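Local coordinates for protein lipolytic enzyme, g-d-s-l (Clostridium thermocellum, PDB 2W47) that carries a family 6 carbohydrate-binding module, a calcium-containing beta-sandwich domain that holds a glycan in a pocket, at residues Gly40-Val46 and Asn107-Thr113. Residues are numbered along the deposited sequence; the frame is centred on the assembly and turned at random. Where two conformers were deposited one is given.
Sequences GYIEWNV and NNVIRAT
Two torsions bring the ring of Tyr-41 and the guanidinium of Arg-111 together, on a face that the alternation of side chains along two antiparallel strands also gives to Glu-43. CG of Tyr-41 sits between the backbone N and the carbonyl carbon (chi1 66°); Arg-111 leaves the backbone extended and then bends at chi3 (-66°), which lays its guanidinium flat over one face of that ring. The two planes are only 5° from parallel, and CZ of Arg-111 lies 3.7 Å from the centroid of Tyr-41, a cation-pi stack to which the CD methylene adds a CH-pi contact. Glu-43 comes to the guanidinium edge: its OE1 alone takes both NE of Arg-111, at 2.8 Å, and NH2 of Arg-111, at 2.9 Å, a side-on salt bridge. CG1 of Val-109 packs against the carboxylate carbon. Farther along this face, ND2 of Asn-107 donates to OD1 of Asn-45 (3.1 Å) from above the carbonyl plane.

Reciprocal backbone hydrogen bonds join Ile-42 with Ala-112, Trp-44 with Ile-110 and Val-46 with Asn-108. Their side chains turn to the other face, where CG2 of Val-46 meets CD1 of Ile-110 at 3.8 Å and strand 122-130 of the opposing sheet packs against Ile-42, Trp-44 and Val-46, as in a beta-sandwich core. Stack and salt bridge together fix the rotation of the guanidinium, and two N-H donors on one oxygen would probably favour the deprotonated form of Glu-43.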
ATOM      1  N   GLY A  40     -12.273  -4.042   0.911  1.00  7.98           N
ATOM      2  CA  GLY A  40     -11.445  -4.231  -0.277  1.00  7.62           C
ATOM      3  C   GLY A  40      -9.991  -4.331   0.127  1.00  7.08           C
ATOM      4  O   GLY A  40      -9.585  -3.825   1.186  1.00  7.22           O
ATOM      5  N   TYR A  41      -9.180  -4.988  -0.695  1.00  7.15           N
ATOM      6  CA  TYR A  41      -7.765  -5.055  -0.379  1.00  7.47           C
ATOM      7  C   TYR A  41      -6.866  -5.158  -1.577  1.00  7.30           C
ATOM      8  O   TYR A  41      -7.300  -5.526  -2.667  1.00  7.22           O
ATOM      9  CB  TYR A  41      -7.442  -6.192   0.609  1.00  8.21           C
ATOM     10  CG  TYR A  41      -7.652  -7.621   0.127  1.00  9.13           C
ATOM     11  CD1 TYR A  41      -6.733  -8.245  -0.728  1.00  9.11           C
ATOM     12  CD2 TYR A  41      -8.732  -8.368   0.591  1.00 10.75           C
ATOM     13  CE1 TYR A  41      -6.927  -9.579  -1.148  1.00 10.23           C
ATOM     14  CE2 TYR A  41      -8.921  -9.689   0.194  1.00 11.55           C
ATOM     15  CZ  TYR A  41      -8.022 -10.284  -0.670  1.00 10.65           C
ATOM     16  OH  TYR A  41      -8.244 -11.596  -1.061  1.00 13.78           O
ATOM     17  N   ILE A  42      -5.601  -4.815  -1.354  0.50  7.11           N
ATOM     18  CA  ILE A  42      -4.528  -5.025  -2.316  0.50  7.79           C
ATOM     19  C   ILE A  42      -3.443  -5.833  -1.615  0.50  7.63           C
ATOM     20  O   ILE A  42      -3.113  -5.580  -0.450  0.50  7.68           O
ATOM     21  CB  ILE A  42      -3.943  -3.693  -2.857  0.50  7.64           C
ATOM     22  CG1 ILE A  42      -3.243  -2.906  -1.743  0.50  8.24           C
ATOM     23  CG2 ILE A  42      -5.033  -2.879  -3.541  0.50  8.51           C
ATOM     24  CD1 ILE A  42      -2.794  -1.510  -2.141  0.50  8.22           C
ATOM     25  N   GLU A  43      -2.905  -6.819  -2.325  1.00  8.00           N
ATOM     26  CA  GLU A  43      -1.923  -7.722  -1.753  1.00  8.30           C
ATOM     27  C   GLU A  43      -0.778  -7.914  -2.721  1.00  8.60           C
ATOM     28  O   GLU A  43      -0.996  -8.152  -3.906  1.00  9.25           O
ATOM     29  CB  GLU A  43      -2.586  -9.059  -1.455  1.00  8.74           C
ATOM     30  CG  GLU A  43      -1.680 -10.089  -0.841  1.00  9.57           C
ATOM     31  CD  GLU A  43      -2.456 -11.307  -0.433  1.00 10.41           C
ATOM     32  OE1 GLU A  43      -3.113 -11.265   0.629  1.00  9.47           O
ATOM     33  OE2 GLU A  43      -2.403 -12.327  -1.166  1.00 12.37           O
ATOM     34  N   TRP A  44       0.443  -7.821  -2.209  1.00  8.65           N
ATOM     35  CA  TRP A  44       1.613  -8.115  -3.011  1.00  8.60           C
ATOM     36  C   TRP A  44       2.439  -9.218  -2.384  1.00  8.81           C
ATOM     37  O   TRP A  44       2.512  -9.345  -1.155  1.00  8.98           O
ATOM     38  CB  TRP A  44       2.506  -6.886  -3.133  1.00  8.71           C
ATOM     39  CG  TRP A  44       2.088  -5.850  -4.119  1.00  8.94           C
ATOM     40  CD1 TRP A  44       2.290  -5.866  -5.471  1.00  9.73           C
ATOM     41  CD2 TRP A  44       1.471  -4.597  -3.820  1.00  8.42           C
ATOM     42  NE1 TRP A  44       1.816  -4.706  -6.033  1.00  9.65           N
ATOM     43  CE2 TRP A  44       1.310  -3.909  -5.041  1.00  8.79           C
ATOM     44  CE3 TRP A  44       1.030  -3.991  -2.636  1.00  9.51           C
ATOM     45  CZ2 TRP A  44       0.737  -2.649  -5.116  1.00  9.63           C
ATOM     46  CZ3 TRP A  44       0.455  -2.735  -2.714  1.00  9.19           C
ATOM     47  CH2 TRP A  44       0.313  -2.081  -3.947  1.00  8.86           C
ATOM     48  N   ASN A  45       3.070 -10.006  -3.251  1.00  9.20           N
ATOM     49  CA  ASN A  45       4.094 -10.950  -2.846  1.00 10.09           C
ATOM     50  C   ASN A  45       5.449 -10.264  -2.917  1.00 10.24           C
ATOM     51  O   ASN A  45       5.987 -10.014  -3.996  1.00 11.16           O
ATOM     52  CB  ASN A  45       4.040 -12.188  -3.742  1.00 10.26           C
ATOM     53  CG  ASN A  45       2.842 -13.050  -3.454  1.00 11.78           C
ATOM     54  OD1 ASN A  45       2.567 -13.385  -2.304  1.00 11.74           O
ATOM     55  ND2 ASN A  45       2.123 -13.433  -4.509  1.00 15.45           N
ATOM     56  N   VAL A  46       5.974  -9.924  -1.745  1.00  9.66           N
ATOM     57  CA  VAL A  46       7.164  -9.088  -1.633  1.00 10.16           C
ATOM     58  C   VAL A  46       8.365  -9.929  -1.232  1.00 10.47           C
ATOM     59  O   VAL A  46       8.319 -10.664  -0.249  1.00 10.55           O
ATOM     60  CB  VAL A  46       6.919  -7.943  -0.617  1.00  9.76           C
ATOM     61  CG1 VAL A  46       8.202  -7.147  -0.333  1.00  9.87           C
ATOM     62  CG2 VAL A  46       5.856  -7.004  -1.153  1.00  9.95           C
ATOM     63  N   ASN A 107       9.611 -14.835   0.295  1.00 12.21           N
ATOM     64  CA  ASN A 107       8.357 -14.147   0.064  1.00 11.73           C
ATOM     65  C   ASN A 107       7.655 -13.744   1.344  1.00 11.48           C
ATOM     66  O   ASN A 107       7.691 -14.454   2.351  1.00 12.32           O
ATOM     67  CB  ASN A 107       7.399 -14.993  -0.762  1.00 11.92           C
ATOM     68  CG  ASN A 107       6.255 -14.178  -1.291  1.00 11.22           C
ATOM     69  OD1 ASN A 107       6.466 -13.229  -2.036  1.00 11.93           O
ATOM     70  ND2 ASN A 107       5.032 -14.528  -0.894  1.00 11.46           N
ATOM     71  N   ASN A 108       7.016 -12.581   1.267  1.00 10.66           N
ATOM     72  CA  ASN A 108       6.186 -12.048   2.326  1.00 10.26           C
ATOM     73  C   ASN A 108       4.894 -11.558   1.702  1.00  9.79           C
ATOM     74  O   ASN A 108       4.913 -10.830   0.717  1.00  9.96           O
ATOM     75  CB  ASN A 108       6.893 -10.899   3.042  1.00 10.05           C
ATOM     76  CG  ASN A 108       8.172 -11.343   3.714  1.00 10.71           C
ATOM     77  OD1 ASN A 108       8.180 -11.631   4.908  1.00 12.14           O
ATOM     78  ND2 ASN A 108       9.253 -11.417   2.941  1.00 11.89           N
ATOM     79  N   VAL A 109       3.780 -11.989   2.266  1.00  9.47           N
ATOM     80  CA  VAL A 109       2.474 -11.627   1.732  1.00  9.08           C
ATOM     81  C   VAL A 109       2.013 -10.344   2.425  1.00  8.53           C
ATOM     82  O   VAL A 109       1.713 -10.362   3.614  1.00  8.73           O
ATOM     83  CB  VAL A 109       1.453 -12.768   1.946  1.00  9.06           C
ATOM     84  CG1 VAL A 109       0.141 -12.426   1.281  1.00  9.82           C
ATOM     85  CG2 VAL A 109       1.985 -14.108   1.402  1.00  9.76           C
ATOM     86  N   ILE A 110       1.995  -9.236   1.689  1.00  8.18           N
ATOM     87  CA  ILE A 110       1.686  -7.939   2.281  1.00  9.32           C
ATOM     88  C   ILE A 110       0.335  -7.436   1.777  1.00  8.07           C
ATOM     89  O   ILE A 110       0.151  -7.266   0.578  1.00  8.44           O
ATOM     90  CB  ILE A 110       2.815  -6.922   2.003  1.00  9.13           C
ATOM     91  CG1 ILE A 110       4.165  -7.490   2.504  1.00 11.15           C
ATOM     92  CG2 ILE A 110       2.479  -5.558   2.644  1.00 10.49           C
ATOM     93  CD1 ILE A 110       5.327  -6.512   2.599  1.00 11.94           C
ATOM     94  N   ARG A 111      -0.607  -7.248   2.701  1.00  7.49           N
ATOM     95  CA  ARG A 111      -1.962  -6.842   2.353  1.00  7.24           C
ATOM     96  C   ARG A 111      -2.368  -5.556   3.066  1.00  7.21           C
ATOM     97  O   ARG A 111      -2.088  -5.369   4.259  1.00  7.37           O
ATOM     98  CB  ARG A 111      -2.970  -7.966   2.666  1.00  7.45           C
ATOM     99  CG  ARG A 111      -4.407  -7.643   2.238  1.00  6.90           C
ATOM    100  CD  ARG A 111      -5.386  -8.691   2.707  1.00  7.67           C
ATOM    101  NE  ARG A 111      -5.152  -9.978   2.064  1.00  8.16           N
ATOM    102  CZ  ARG A 111      -5.993 -11.002   2.145  1.00  9.17           C
ATOM    103  NH1 ARG A 111      -7.127 -10.883   2.833  1.00  9.65           N
ATOM    104  NH2 ARG A 111      -5.699 -12.138   1.522  1.00 10.80           N
ATOM    105  N   ALA A 112      -3.042  -4.686   2.317  1.00  6.83           N
ATOM    106  CA  ALA A 112      -3.631  -3.455   2.850  1.00  6.65           C
ATOM    107  C   ALA A 112      -5.137  -3.516   2.631  1.00  6.43           C
ATOM    108  O   ALA A 112      -5.597  -3.494   1.490  1.00  6.45           O
ATOM    109  CB  ALA A 112      -3.027  -2.243   2.166  1.00  7.22           C
ATOM    110  N   THR A 113      -5.887  -3.595   3.731  1.00  6.92           N
ATOM    111  CA  THR A 113      -7.329  -3.804   3.694  1.00  7.41           C
ATOM    112  C   THR A 113      -8.055  -2.551   4.159  1.00  7.39           C
ATOM    113  O   THR A 113      -7.743  -2.006   5.223  1.00  8.13           O
ATOM    114  CB  THR A 113      -7.726  -4.983   4.598  1.00  7.89           C
ATOM    115  OG1 THR A 113      -7.048  -6.159   4.151  1.00  7.54           O
ATOM    116  CG2 THR A 113      -9.213  -5.262   4.553  1.00  7.81           C
TER